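Local structure of phosphoacetylglucosamine mutase (Aspergillus lentulus, 5O9X) at residues M162-L167 against D286-L291; T386-E391 against I421-G426; L212-A217 against A281-D286; I62-T67 against N76-V81; T454-R459 against Y516-S521. The protein catalyses the interconversion of N-acetylglucosamine 6-phosphate and N-acetylglucosamine 1-phosphate. The protein carries 1 engineered substitution. One frame throughout, in Å; residues are numbered along the deposited sequence.

Along the chain, interaction 4 comes first, in the sheet of domain I. Interaction 1 spans from domain I into domain II, and both segments of interaction 3 lie within that span. Interactions 2 and 5 follow, in domain III and the C-terminal domain. Interactions 1 and 3 share Asp286 and reach the same sheet through neighbouring strands 279-283 and 290-295; their centres are about 10 Å apart. Interaction 1 also touches interactions 2 and 4, with centres about 15 and 12 Å away, so it is the meeting point of three domains beside the bound sugar bisphosphate. Interaction 5 stands apart, its centre about 35 Å from that of interaction 4.

Interaction 1: M162-L167 against D286-L291; sequences MTTPQL and DADRIL. Unlike the reference sequence in segment 286-291: Leu291 (reference Val). With G16 (1,6-di-O-phosphono-alpha-D-glucopyranose), chain B.
Thr164 and Asp286 hold each other at two points. The backbone N of Thr164 donates to Asp286 O over 3.1 Å. The hydroxyl OG1 of Thr164 donates to Asp286 OD2 over 2.6 Å, reaching it on the anti side and 28° out of the carboxylate plane. OG1 lies anti to its own carbonyl carbon and beside the backbone N (chi1 -69°), which turns hydroxyl and amide to the same aspartate. Thr164 CG2 is left to rest against Asp288, whose side chain crosses it at about a right angle. Pro165 extends the contact. Its CG sits 3.2 Å from Asp288 OD1 and also presses on the carbonyl of Ala287.

Segment 162-167 starts helix 164-176 of domain I, and a capping box closes that start. Gln166 N donates to Thr163 OG1, and Thr163 N donates back to Gln166 OE1. The partner is a loop of domain II. Its Asp-Gly-Asp-Ala-Asp-Arg sequence, residues 284-289, matches the loop that binds the metal in relatives of the phosphohexomutase family, and is probably the equivalent here. The contact thus ties helix 164-176 to this loop across the domain boundary. Arg289, at the far end of the loop, stretches away to the ligand. Its NE donates to G16 O3X over 3.0 Å. Its NH2 donates to G16 O1 over 3.2 Å, with O1 in the guanidinium plane at the edge.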
# COMPACT_ATOMS: atom_id res chain seq x y z
N MET A 162 6.49 13.57 4.08
CA MET A 162 5.16 13.08 4.42
C MET A 162 5.15 11.57 4.19
O MET A 162 5.99 11.02 3.47
CB MET A 162 4.09 13.73 3.49
CG MET A 162 3.93 15.26 3.69
SD MET A 162 2.27 15.90 3.34
CE MET A 162 2.13 15.31 1.76
N THR A 163 4.15 10.91 4.78
CA THR A 163 3.96 9.45 4.55
C THR A 163 3.29 9.40 3.18
O THR A 163 2.78 10.43 2.69
CB THR A 163 2.99 8.84 5.62
OG1 THR A 163 1.69 9.36 5.47
CG2 THR A 163 3.45 9.12 7.07
N THR A 164 3.39 8.25 2.51
CA THR A 164 2.69 8.07 1.25
C THR A 164 1.20 8.41 1.35
O THR A 164 0.70 9.13 0.50
CB THR A 164 3.00 6.67 0.71
OG1 THR A 164 4.40 6.67 0.33
CG2 THR A 164 2.16 6.32 -0.56
N PRO A 165 0.48 7.86 2.33
CA PRO A 165 -0.95 8.16 2.37
C PRO A 165 -1.24 9.65 2.64
O PRO A 165 -2.24 10.15 2.14
CB PRO A 165 -1.45 7.36 3.61
CG PRO A 165 -0.46 6.27 3.78
CD PRO A 165 0.86 6.76 3.25
N GLN A 166 -0.37 10.35 3.40
CA GLN A 166 -0.54 11.86 3.51
C GLN A 166 -0.53 12.54 2.16
O GLN A 166 -1.39 13.43 1.91
CB GLN A 166 0.49 12.50 4.42
CG GLN A 166 0.15 12.23 5.87
CD GLN A 166 1.24 12.79 6.79
OE1 GLN A 166 2.46 12.88 6.43
NE2 GLN A 166 0.81 13.19 7.99
N LEU A 167 0.44 12.17 1.30
CA LEU A 167 0.49 12.75 -0.04
C LEU A 167 -0.82 12.41 -0.85
O LEU A 167 -1.42 13.31 -1.45
CB LEU A 167 1.85 12.36 -0.76
CG LEU A 167 1.70 13.07 -2.09
CD1 LEU A 167 2.00 14.57 -2.18
CD2 LEU A 167 2.09 12.25 -3.28
N ASP A 286 7.50 4.05 4.55
CA ASP A 286 6.61 5.19 4.11
C ASP A 286 5.20 5.15 4.77
O ASP A 286 4.24 5.85 4.35
CB ASP A 286 6.48 5.29 2.58
CG ASP A 286 5.72 4.12 1.97
OD1 ASP A 286 5.69 3.07 2.65
OD2 ASP A 286 5.19 4.22 0.78
N ALA A 287 5.08 4.28 5.77
CA ALA A 287 3.83 4.09 6.54
C ALA A 287 2.63 3.74 5.61
O ALA A 287 1.52 4.28 5.75
CB ALA A 287 3.51 5.30 7.42
N ASP A 288 2.87 2.80 4.70
CA ASP A 288 1.77 2.35 3.93
C ASP A 288 1.50 0.85 4.01
O ASP A 288 0.76 0.27 3.19
CB ASP A 288 1.92 2.85 2.49
CG ASP A 288 0.54 3.08 1.84
OD1 ASP A 288 -0.48 3.27 2.58
OD2 ASP A 288 0.49 2.96 0.65
N ARG A 289 2.09 0.23 5.02
CA ARG A 289 1.77 -1.17 5.40
C ARG A 289 1.66 -1.18 6.91
O ARG A 289 2.44 -0.48 7.59
CB ARG A 289 2.93 -2.10 5.06
CG ARG A 289 3.16 -2.26 3.56
CD ARG A 289 4.30 -3.29 3.39
NE ARG A 289 4.71 -3.35 1.97
CZ ARG A 289 5.52 -4.30 1.50
NH1 ARG A 289 6.01 -5.21 2.32
NH2 ARG A 289 5.91 -4.29 0.24
N ILE A 290 0.75 -2.01 7.43
CA ILE A 290 0.77 -2.28 8.88
C ILE A 290 0.52 -3.78 9.11
O ILE A 290 -0.35 -4.36 8.46
CB ILE A 290 -0.24 -1.45 9.63
CG1 ILE A 290 -0.13 -1.71 11.17
CG2 ILE A 290 -1.64 -1.57 9.04
CD1 ILE A 290 -0.82 -0.66 11.97
N LEU A 291 1.30 -4.40 9.98
CA LEU A 291 0.77 -5.57 10.71
C LEU A 291 0.88 -5.61 12.14
O LEU A 291 1.60 -4.84 12.70
CB LEU A 291 1.27 -6.86 10.27
CG LEU A 291 2.50 -7.30 9.77
CD1 LEU A 291 1.89 -6.99 8.39
CD2 LEU A 291 3.58 -6.50 10.47
C1 G16 B . 4.56 -2.51 -3.25
C2 G16 B . 3.11 -2.55 -3.73
C3 G16 B . 2.36 -3.75 -3.07
C4 G16 B . 3.02 -5.09 -3.29
C5 G16 B . 4.45 -5.00 -2.79
C6 G16 B . 5.34 -6.15 -3.20
O1 G16 B . 4.57 -2.30 -1.84
O2 G16 B . 2.38 -1.30 -3.50
O3 G16 B . 1.05 -3.69 -3.50
O4 G16 B . 2.39 -6.24 -2.57
O5 G16 B . 5.17 -3.91 -3.42
O6 G16 B . 5.36 -6.18 -4.70
P G16 B . 6.33 -7.25 -5.44
O1P G16 B . 6.06 -8.65 -4.84
O2P G16 B . 7.80 -6.86 -5.12
O3P G16 B . 6.12 -7.12 -6.96
P' G16 B . 5.31 -1.01 -1.14
O1X G16 B . 5.13 0.21 -2.09
O2X G16 B . 6.84 -1.32 -1.11
O3X G16 B . 4.83 -0.91 0.27

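Interaction 2: T386-E391 against I421-G426; sequences TITFSE and INQAVG
Thr386 OG1 donates to Asn422 O over 2.6 Å, from 29° outside the carbonyl plane. A water gives a second bond to the same hydroxyl at 2.8 Å and accepts a weak one from Asn422 N. The hydroxyl is therefore gripped from the loop both directly and through water. Chi1 of -163° turns OG1 away from its own backbone N and swings CG2 to lie 3.5 Å from Ala424 O. Packing is tight behind it, where Thr386 CB is 3.5 Å from Gly426 CA. Ile421 slides past Thr386 in the opposite direction, and its CG2 meets Ile387 CB at 4.0 Å. The buried Ile387 N has no partner in the model.

Gln423 carries the other end. Its chain bends at chi2 and brings the amide back over the strand. NE2 makes a weak bond to Ile387 O at 3.2 Å, and OE1 accepts another weak one from Phe389 N. OE1 also lies in plane at the edge of the Phe389 ring, 3.7 Å from CD2. Ring and amide planes are 31° apart.

Around this, Asn422 ND2 is bonded to Asp427 OD2, and Asn422 N has a weak bond to Ser430. Gln423 NE2 also donates almost straight to Ile421 O of its own loop, which positions the amide; the modelled length is doubtfully short. Strand 385-389 is an outer strand of the domain III sheet and pairs with strand 375-379. Segment 421-426 links helix 405-420 to helix 428-442. Phe389 packs on the first at Leu417, while Ile387 and Ile421 pack on the second at Leu434.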
# COMPACT_ATOMS: atom_id res chain seq x y z
N THR A 386 -7.21 -1.45 2.53
CA THR A 386 -8.22 -0.51 2.93
C THR A 386 -9.61 -1.12 2.70
O THR A 386 -9.75 -2.34 2.44
CB THR A 386 -8.03 0.92 2.31
OG1 THR A 386 -8.82 1.82 3.08
CG2 THR A 386 -8.43 0.99 0.89
N ILE A 387 -10.63 -0.29 2.79
CA ILE A 387 -11.99 -0.74 2.54
C ILE A 387 -12.60 0.35 1.72
O ILE A 387 -12.50 1.52 2.05
CB ILE A 387 -12.83 -0.95 3.82
CG1 ILE A 387 -12.20 -2.03 4.68
CG2 ILE A 387 -14.21 -1.53 3.42
CD1 ILE A 387 -12.01 -1.63 6.10
N THR A 388 -13.19 -0.06 0.62
CA THR A 388 -13.82 0.92 -0.28
C THR A 388 -15.37 0.76 -0.16
O THR A 388 -15.89 -0.33 0.00
CB THR A 388 -13.25 0.77 -1.69
OG1 THR A 388 -13.84 1.74 -2.50
CG2 THR A 388 -13.59 -0.54 -2.25
N PHE A 389 -16.08 1.88 -0.15
CA PHE A 389 -17.57 1.88 -0.07
C PHE A 389 -18.05 2.49 -1.36
O PHE A 389 -17.62 3.59 -1.72
CB PHE A 389 -18.02 2.74 1.10
CG PHE A 389 -17.65 2.16 2.44
CD1 PHE A 389 -18.53 1.28 3.10
CD2 PHE A 389 -16.41 2.48 3.01
CE1 PHE A 389 -18.19 0.74 4.34
CE2 PHE A 389 -16.04 1.91 4.24
CZ PHE A 389 -16.94 1.06 4.90
N SER A 390 -18.87 1.75 -2.06
CA SER A 390 -19.46 2.26 -3.34
C SER A 390 -20.37 3.48 -3.15
O SER A 390 -20.81 3.79 -2.01
CB SER A 390 -20.30 1.19 -4.01
OG SER A 390 -21.55 0.95 -3.34
N GLU A 391 -20.67 4.19 -4.25
CA GLU A 391 -21.66 5.27 -4.18
C GLU A 391 -23.02 4.89 -3.50
O GLU A 391 -23.47 5.58 -2.57
CB GLU A 391 -21.80 5.95 -5.54
CG GLU A 391 -20.63 6.86 -5.92
CD GLU A 391 -20.10 7.73 -4.75
OE1 GLU A 391 -20.89 8.54 -4.20
OE2 GLU A 391 -18.90 7.60 -4.37
N ILE A 421 -11.83 5.57 7.22
CA ILE A 421 -11.10 4.66 6.34
C ILE A 421 -10.64 5.37 5.11
O ILE A 421 -11.47 5.89 4.36
CB ILE A 421 -11.78 3.26 6.17
CG1 ILE A 421 -11.53 2.52 7.45
CG2 ILE A 421 -11.11 2.40 5.11
CD1 ILE A 421 -10.07 2.72 7.92
N ASN A 422 -9.30 5.41 4.94
CA ASN A 422 -8.71 6.14 3.86
C ASN A 422 -9.12 5.43 2.56
O ASN A 422 -8.77 4.28 2.30
CB ASN A 422 -7.20 6.28 4.04
CG ASN A 422 -6.59 7.40 3.17
OD1 ASN A 422 -6.95 7.54 1.97
ND2 ASN A 422 -5.65 8.20 3.78
N GLN A 423 -9.92 6.12 1.79
CA GLN A 423 -10.50 5.56 0.60
C GLN A 423 -9.44 5.55 -0.53
O GLN A 423 -8.56 6.44 -0.58
CB GLN A 423 -11.75 6.39 0.28
CG GLN A 423 -12.74 6.44 1.45
CD GLN A 423 -13.31 5.05 1.77
OE1 GLN A 423 -14.04 4.45 0.94
NE2 GLN A 423 -12.97 4.52 2.95
N ALA A 424 -9.53 4.49 -1.38
CA ALA A 424 -8.64 4.14 -2.56
C ALA A 424 -7.33 3.33 -2.29
O ALA A 424 -7.33 2.07 -2.26
CB ALA A 424 -8.40 5.32 -3.51
N VAL A 425 -6.23 4.03 -2.13
CA VAL A 425 -5.00 3.41 -1.68
C VAL A 425 -5.14 3.39 -0.13
O VAL A 425 -5.61 4.32 0.50
CB VAL A 425 -3.73 4.17 -2.23
CG1 VAL A 425 -2.41 3.61 -1.68
CG2 VAL A 425 -3.71 4.11 -3.75
N GLY A 426 -4.68 2.34 0.47
CA GLY A 426 -4.83 2.26 1.91
C GLY A 426 -3.96 3.22 2.65
O GLY A 426 -3.04 3.84 2.06
O HOH W 1 -7.01 2.99 4.90

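Interaction 3: L212-A217 against A281-D286; sequences LTVDCA and ASLDGD
Asp215 and Ser282 sit side by side on two parallel strands, in the tight part of the contact. Ser282 OG donates to Asp215 OD2 over 2.6 Å, meeting it on the anti side and 23° out of the carboxylate plane. Asp215 CG lies opposite its backbone N (chi1 156°), setting the carboxylate beside Ser282 OG. Three backbone bonds bind the strands here: Ala281 N to Thr213 O, Asp215 N to Ala281 O, and Leu283 N to Asp215 O, the last at 2.9 Å. Ala281 pairs with Val214 on the other face of the sheet. On that side Val214 CG1 touches Leu283 CG at 3.9 Å, and Leu283 CD1 also reaches Cys216 SG at 4.0 Å. Both meet Leu283 from the same side.

Strands 212-215 and 279-283 lie inside the five-stranded mixed sheet of domain II. Strand 240-243 flanks the first and strand 290-295 the second. Where the first strand ends, Asp215 forms an Asx turn: its OD1 accepts from Ala217 N over 3.0 Å, from 47° above the carboxylate plane. Both carboxylate oxygens have further partners, Asn244 ND2 for OD1 and Gly258 N for OD2. Ser282 OG is also bonded to Tyr293 OH.

Beyond the turn the backbones are no longer joined directly. One water bridges them, donating to Cys216 O at 2.7 Å and to Asp284 O at 2.8 Å. Ala217 CB leans on this end, 3.5 Å from Leu283 O. Asp284 then turns away to the pocket, where it touches the bound G16 and its OD1 accepts from Asp288 N.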
# COMPACT_ATOMS: atom_id res chain seq x y z
N LEU A 212 -0.62 -0.07 22.93
CA LEU A 212 -0.24 -0.49 21.60
C LEU A 212 1.22 -0.02 21.38
O LEU A 212 1.49 1.17 21.49
CB LEU A 212 -1.26 0.13 20.57
CG LEU A 212 -0.78 -0.09 19.07
CD1 LEU A 212 -0.83 -1.57 18.67
CD2 LEU A 212 -1.68 0.68 18.14
N THR A 213 2.14 -0.93 21.09
CA THR A 213 3.56 -0.58 20.83
C THR A 213 3.82 -0.65 19.29
O THR A 213 3.79 -1.76 18.70
CB THR A 213 4.54 -1.51 21.63
OG1 THR A 213 4.14 -1.47 23.02
CG2 THR A 213 6.07 -1.08 21.52
N VAL A 214 4.12 0.50 18.69
CA VAL A 214 4.14 0.62 17.23
C VAL A 214 5.59 0.87 16.80
O VAL A 214 6.26 1.91 17.13
CB VAL A 214 3.27 1.82 16.69
CG1 VAL A 214 3.31 1.84 15.16
CG2 VAL A 214 1.83 1.72 17.14
N ASP A 215 6.12 -0.14 16.14
CA ASP A 215 7.44 -0.07 15.46
C ASP A 215 7.26 0.73 14.21
O ASP A 215 6.54 0.31 13.28
CB ASP A 215 7.90 -1.51 15.18
CG ASP A 215 8.89 -1.65 14.04
OD1 ASP A 215 9.68 -0.70 13.81
OD2 ASP A 215 8.86 -2.76 13.39
N CYS A 216 7.99 1.84 14.09
CA CYS A 216 7.76 2.79 12.99
C CYS A 216 8.89 2.74 11.94
O CYS A 216 9.05 3.68 11.08
CB CYS A 216 7.53 4.23 13.49
SG CYS A 216 6.02 4.40 14.47
N ALA A 217 9.59 1.61 11.95
CA ALA A 217 10.52 1.27 10.86
C ALA A 217 11.65 2.28 10.67
O ALA A 217 12.35 2.29 9.61
CB ALA A 217 9.71 1.04 9.51
N ALA A 281 2.37 -3.53 16.75
CA ALA A 281 2.20 -3.45 15.29
C ALA A 281 3.45 -2.87 14.67
O ALA A 281 4.27 -2.23 15.37
CB ALA A 281 0.99 -2.60 14.96
N SER A 282 3.66 -3.13 13.39
CA SER A 282 4.80 -2.52 12.70
C SER A 282 4.30 -1.83 11.45
O SER A 282 3.53 -2.41 10.71
CB SER A 282 5.74 -3.63 12.27
OG SER A 282 6.60 -4.02 13.36
N LEU A 283 4.73 -0.57 11.24
CA LEU A 283 4.51 0.12 9.98
C LEU A 283 5.73 -0.14 9.11
O LEU A 283 6.69 -0.70 9.57
CB LEU A 283 4.53 1.66 10.26
CG LEU A 283 3.46 2.15 11.24
CD1 LEU A 283 3.55 3.67 11.42
CD2 LEU A 283 2.06 1.72 10.76
N ASP A 284 5.70 0.29 7.86
CA ASP A 284 6.96 0.26 7.09
C ASP A 284 7.49 1.69 6.90
O ASP A 284 6.94 2.62 7.50
CB ASP A 284 6.85 -0.59 5.78
CG ASP A 284 5.97 0.05 4.76
OD1 ASP A 284 5.22 1.01 5.13
OD2 ASP A 284 6.03 -0.39 3.57
N GLY A 285 8.58 1.82 6.13
CA GLY A 285 9.33 3.10 5.96
C GLY A 285 8.54 4.27 5.38
O GLY A 285 8.89 5.42 5.67
N ASP A 286 7.50 4.05 4.55
CA ASP A 286 6.61 5.19 4.11
C ASP A 286 5.20 5.15 4.77
O ASP A 286 4.24 5.85 4.35
CB ASP A 286 6.48 5.29 2.58
CG ASP A 286 5.72 4.12 1.97
OD1 ASP A 286 5.69 3.07 2.65
OD2 ASP A 286 5.19 4.22 0.78
O HOH W 2 7.50 4.83 9.13

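Interaction 4: I62-T67 against N76-V81; sequences IGVMVT and NGVKLV
Gly63 and Val81 are joined by two backbone bonds, N to O in each direction and both 2.9 Å. Gly63 N meets Val81 O in the carbonyl plane on a lone pair, but Val81 N stands above the plane of Gly63 O. Met65 and Lys79 form a second hydrogen-bonded antiparallel pair, with both bonds in the carbonyl plane. The fifth backbone bond is the most bent. Thr67 N reaches Gly77 O over 2.9 Å with an angle of 134° at the hydrogen, and the donor stands 47° above the carbonyl plane.

Polar side chains matter mainly at that end. Asn76 OD1 accepts from its neighbour Gly77 N over 2.8 Å, and it lies 3.1 Å from Thr67 CA. Asn76 ND2 donates to a water at 2.8 Å and is also bonded to Ser137 OG. Thr67 OG1 is bonded to Asp133 OD2 and to Ala69 N.

Apolar contacts fall on two faces. Val64, Val66, Val78 and Leu80 share one. Val64 CG2 meets Leu80 CD2 at 4.2 Å. Val66 CG1, opposite its backbone N (chi1 177°), packs across Asn76, 3.8 Å from its CG, the two side chains at about a right angle. This face is covered by helices 40-56 and 138-151. Met65, Lys79 and Val81 point to the other face and pack on helix 164-176.

The arrangement is a beta hairpin within the mixed five-stranded sheet of domain I. Strand 61-66 also pairs with the parallel strand 127-132. The connection between the hairpin strands carries Ala69, an engineered residue replacing a serine. In phosphohexomutases the corresponding loop holds the phosphorylated serine of the active site.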
# COMPACT_ATOMS: atom_id res chain seq x y z
N ILE A 62 -1.92 16.60 -9.80
CA ILE A 62 -1.35 15.22 -9.83
C ILE A 62 -0.25 15.11 -8.72
O ILE A 62 0.53 16.05 -8.54
CB ILE A 62 -0.75 15.00 -11.22
CG1 ILE A 62 -1.88 14.98 -12.30
CG2 ILE A 62 0.07 13.68 -11.33
CD1 ILE A 62 -2.99 13.95 -12.02
N GLY A 63 -0.12 13.95 -8.06
CA GLY A 63 0.89 13.89 -6.95
C GLY A 63 2.07 13.06 -7.44
O GLY A 63 1.91 12.14 -8.34
N VAL A 64 3.25 13.35 -6.88
CA VAL A 64 4.40 12.50 -7.06
C VAL A 64 4.96 12.20 -5.66
O VAL A 64 5.21 13.12 -4.94
CB VAL A 64 5.51 13.21 -7.90
CG1 VAL A 64 6.68 12.27 -8.08
CG2 VAL A 64 4.99 13.54 -9.31
N MET A 65 5.12 10.94 -5.30
CA MET A 65 5.70 10.59 -4.00
C MET A 65 7.07 9.99 -4.28
O MET A 65 7.16 9.03 -5.08
CB MET A 65 4.83 9.52 -3.31
CG MET A 65 5.38 9.09 -1.93
SD MET A 65 5.28 10.44 -0.73
CE MET A 65 6.29 9.71 0.55
N VAL A 66 8.12 10.53 -3.67
CA VAL A 66 9.46 9.99 -3.90
C VAL A 66 9.76 9.04 -2.70
O VAL A 66 9.96 9.50 -1.59
CB VAL A 66 10.52 11.09 -4.01
CG1 VAL A 66 11.94 10.46 -4.18
CG2 VAL A 66 10.12 12.03 -5.20
N THR A 67 9.73 7.73 -2.96
CA THR A 67 9.94 6.77 -1.93
C THR A 67 10.20 5.44 -2.64
O THR A 67 9.74 5.20 -3.75
CB THR A 67 8.63 6.62 -1.01
OG1 THR A 67 8.92 5.67 0.00
CG2 THR A 67 7.39 6.07 -1.80
N ASN A 76 15.51 4.22 -3.98
CA ASN A 76 14.45 5.18 -3.94
C ASN A 76 13.55 4.92 -5.13
O ASN A 76 13.73 3.88 -5.84
CB ASN A 76 14.96 6.65 -3.86
CG ASN A 76 14.01 7.53 -3.01
OD1 ASN A 76 12.82 7.20 -2.91
ND2 ASN A 76 14.54 8.62 -2.35
N GLY A 77 12.53 5.73 -5.31
CA GLY A 77 11.59 5.46 -6.38
C GLY A 77 10.62 6.57 -6.49
O GLY A 77 10.62 7.54 -5.71
N VAL A 78 9.73 6.46 -7.45
CA VAL A 78 8.79 7.58 -7.69
C VAL A 78 7.50 7.01 -8.16
O VAL A 78 7.49 6.33 -9.22
CB VAL A 78 9.23 8.55 -8.83
CG1 VAL A 78 8.65 9.90 -8.61
CG2 VAL A 78 10.70 8.71 -8.93
N LYS A 79 6.48 7.23 -7.32
CA LYS A 79 5.05 6.89 -7.54
C LYS A 79 4.13 8.03 -8.00
O LYS A 79 4.06 9.08 -7.31
CB LYS A 79 4.49 6.43 -6.22
CG LYS A 79 3.40 5.44 -6.50
CD LYS A 79 2.87 4.81 -5.24
CE LYS A 79 1.87 5.74 -4.59
NZ LYS A 79 1.28 4.97 -3.47
N LEU A 80 3.39 7.84 -9.10
CA LEU A 80 2.38 8.84 -9.50
C LEU A 80 0.96 8.66 -8.85
O LEU A 80 0.47 7.54 -8.68
CB LEU A 80 2.32 9.00 -10.99
CG LEU A 80 3.66 9.59 -11.44
CD1 LEU A 80 4.41 8.58 -12.31
CD2 LEU A 80 3.35 10.89 -12.16
N VAL A 81 0.33 9.77 -8.53
CA VAL A 81 -0.98 9.80 -7.85
C VAL A 81 -1.96 10.61 -8.72
O VAL A 81 -1.74 11.77 -8.97
CB VAL A 81 -0.93 10.43 -6.42
CG1 VAL A 81 -2.32 10.30 -5.72
CG2 VAL A 81 0.14 9.73 -5.58
O HOH W 3 12.85 9.99 -0.60

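Interaction 5: T454-R459 against Y516-S521; sequences TDLPSR and YAEAAS
Ser458 and Glu518 face each other as a non-hydrogen-bonded antiparallel pair in the three-stranded sheet of the C-terminal domain. Next to them Arg459 N donates to Ala517 O over 2.8 Å, and Ala517 N returns a bond to Arg459 O. Past the end of the strands Ala519 N donates to Pro457 O over 3.1 Å.

The side-chain polar atoms are well supplied. Tyr516 OH donates to Glu518 OE1 over 2.6 Å, on the anti side and 25° out of the carboxylate plane. Glu518 OE1 is also bonded to Gly342 N, and OE2 forms a salt bridge with Arg501. The glutamate is thus fixed at both oxygens. Chi1 of Ser458 is 69°, which places OG between its backbone N and carbonyl carbon. There it is bonded to Gln266 NE2 and to a water at 2.7 Å. The same water donates a weak bond to Tyr516 OH at 3.3 Å. Arg459 starts out on the Ala517 face and its NE forms a salt bridge with Asp526, while Ser521 OG is bonded to Glu524 OE1 and caps helix 522-539.

Carbon packing fills in between these bonds. Leu456 crosses Glu518 obliquely, with CD1 3.7 Å from OE2. Tyr516 CE1 lies 3.8 Å from Ser458 CB. At the far end the ring of Pro457 lies over the turn into the helix, its CB 3.7 Å from Ser521 C.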
# COMPACT_ATOMS: atom_id res chain seq x y z
N THR A 454 -6.72 -20.47 12.29
CA THR A 454 -5.29 -20.73 12.46
C THR A 454 -4.60 -20.73 11.11
O THR A 454 -4.98 -21.52 10.21
CB THR A 454 -5.06 -22.05 13.22
OG1 THR A 454 -5.71 -21.96 14.52
CG2 THR A 454 -3.55 -22.32 13.47
N ASP A 455 -3.60 -19.86 10.96
CA ASP A 455 -2.84 -19.81 9.70
C ASP A 455 -2.16 -21.15 9.42
O ASP A 455 -1.63 -21.78 10.31
CB ASP A 455 -1.73 -18.71 9.83
CG ASP A 455 -2.28 -17.29 9.63
OD1 ASP A 455 -3.00 -17.09 8.64
OD2 ASP A 455 -1.98 -16.36 10.43
N LEU A 456 -2.19 -21.60 8.19
CA LEU A 456 -1.25 -22.69 7.77
C LEU A 456 0.19 -22.19 7.90
O LEU A 456 0.48 -21.06 7.54
CB LEU A 456 -1.51 -23.03 6.29
CG LEU A 456 -2.90 -23.63 6.05
CD1 LEU A 456 -3.11 -23.79 4.53
CD2 LEU A 456 -3.06 -24.99 6.72
N PRO A 457 1.10 -23.02 8.46
CA PRO A 457 2.53 -22.66 8.45
C PRO A 457 2.91 -22.25 7.04
O PRO A 457 2.51 -22.92 6.07
CB PRO A 457 3.22 -23.98 8.86
CG PRO A 457 2.20 -24.52 9.93
CD PRO A 457 0.84 -24.26 9.24
N SER A 458 3.62 -21.13 6.92
CA SER A 458 4.00 -20.64 5.58
C SER A 458 5.41 -20.09 5.58
O SER A 458 6.05 -19.88 6.65
CB SER A 458 3.01 -19.57 5.11
OG SER A 458 3.16 -18.39 5.89
N ARG A 459 5.90 -19.79 4.38
CA ARG A 459 7.30 -19.38 4.25
C ARG A 459 7.45 -18.58 2.99
O ARG A 459 6.89 -18.98 1.97
CB ARG A 459 8.19 -20.68 4.20
CG ARG A 459 9.65 -20.44 3.85
CD ARG A 459 10.46 -19.80 4.93
NE ARG A 459 10.28 -20.52 6.24
CZ ARG A 459 11.11 -20.40 7.28
NH1 ARG A 459 12.20 -19.64 7.16
NH2 ARG A 459 10.86 -21.01 8.44
N TYR A 516 6.54 -18.46 -2.43
CA TYR A 516 5.69 -18.60 -1.25
C TYR A 516 5.32 -20.08 -1.15
O TYR A 516 5.04 -20.74 -2.17
CB TYR A 516 4.43 -17.74 -1.51
CG TYR A 516 3.36 -17.99 -0.42
CD1 TYR A 516 3.48 -17.33 0.81
CD2 TYR A 516 2.33 -18.97 -0.59
CE1 TYR A 516 2.52 -17.56 1.87
CE2 TYR A 516 1.37 -19.20 0.47
CZ TYR A 516 1.50 -18.50 1.68
OH TYR A 516 0.60 -18.73 2.76
N ALA A 517 5.27 -20.62 0.09
CA ALA A 517 4.75 -21.95 0.27
C ALA A 517 3.96 -21.95 1.58
O ALA A 517 4.37 -21.31 2.52
CB ALA A 517 5.86 -23.01 0.28
N GLU A 518 2.88 -22.70 1.61
CA GLU A 518 2.18 -23.04 2.83
C GLU A 518 1.93 -24.58 2.84
O GLU A 518 1.86 -25.22 1.78
CB GLU A 518 0.89 -22.23 2.98
CG GLU A 518 -0.12 -22.50 1.85
CD GLU A 518 -1.38 -21.64 1.94
OE1 GLU A 518 -1.27 -20.49 2.51
OE2 GLU A 518 -2.43 -22.06 1.36
N ALA A 519 1.83 -25.15 4.04
CA ALA A 519 1.34 -26.53 4.16
C ALA A 519 0.76 -26.71 5.57
O ALA A 519 0.80 -25.75 6.35
CB ALA A 519 2.51 -27.51 3.89
N ALA A 520 0.35 -27.92 5.94
CA ALA A 520 -0.31 -28.11 7.24
C ALA A 520 0.62 -28.08 8.41
O ALA A 520 0.19 -27.85 9.54
CB ALA A 520 -1.08 -29.44 7.21
N SER A 521 1.92 -28.31 8.18
CA SER A 521 2.88 -28.38 9.27
C SER A 521 4.13 -27.57 8.91
O SER A 521 4.38 -27.31 7.70
CB SER A 521 3.26 -29.87 9.59
OG SER A 521 4.13 -30.37 8.57
O HOH W 4 0.84 -17.04 5.61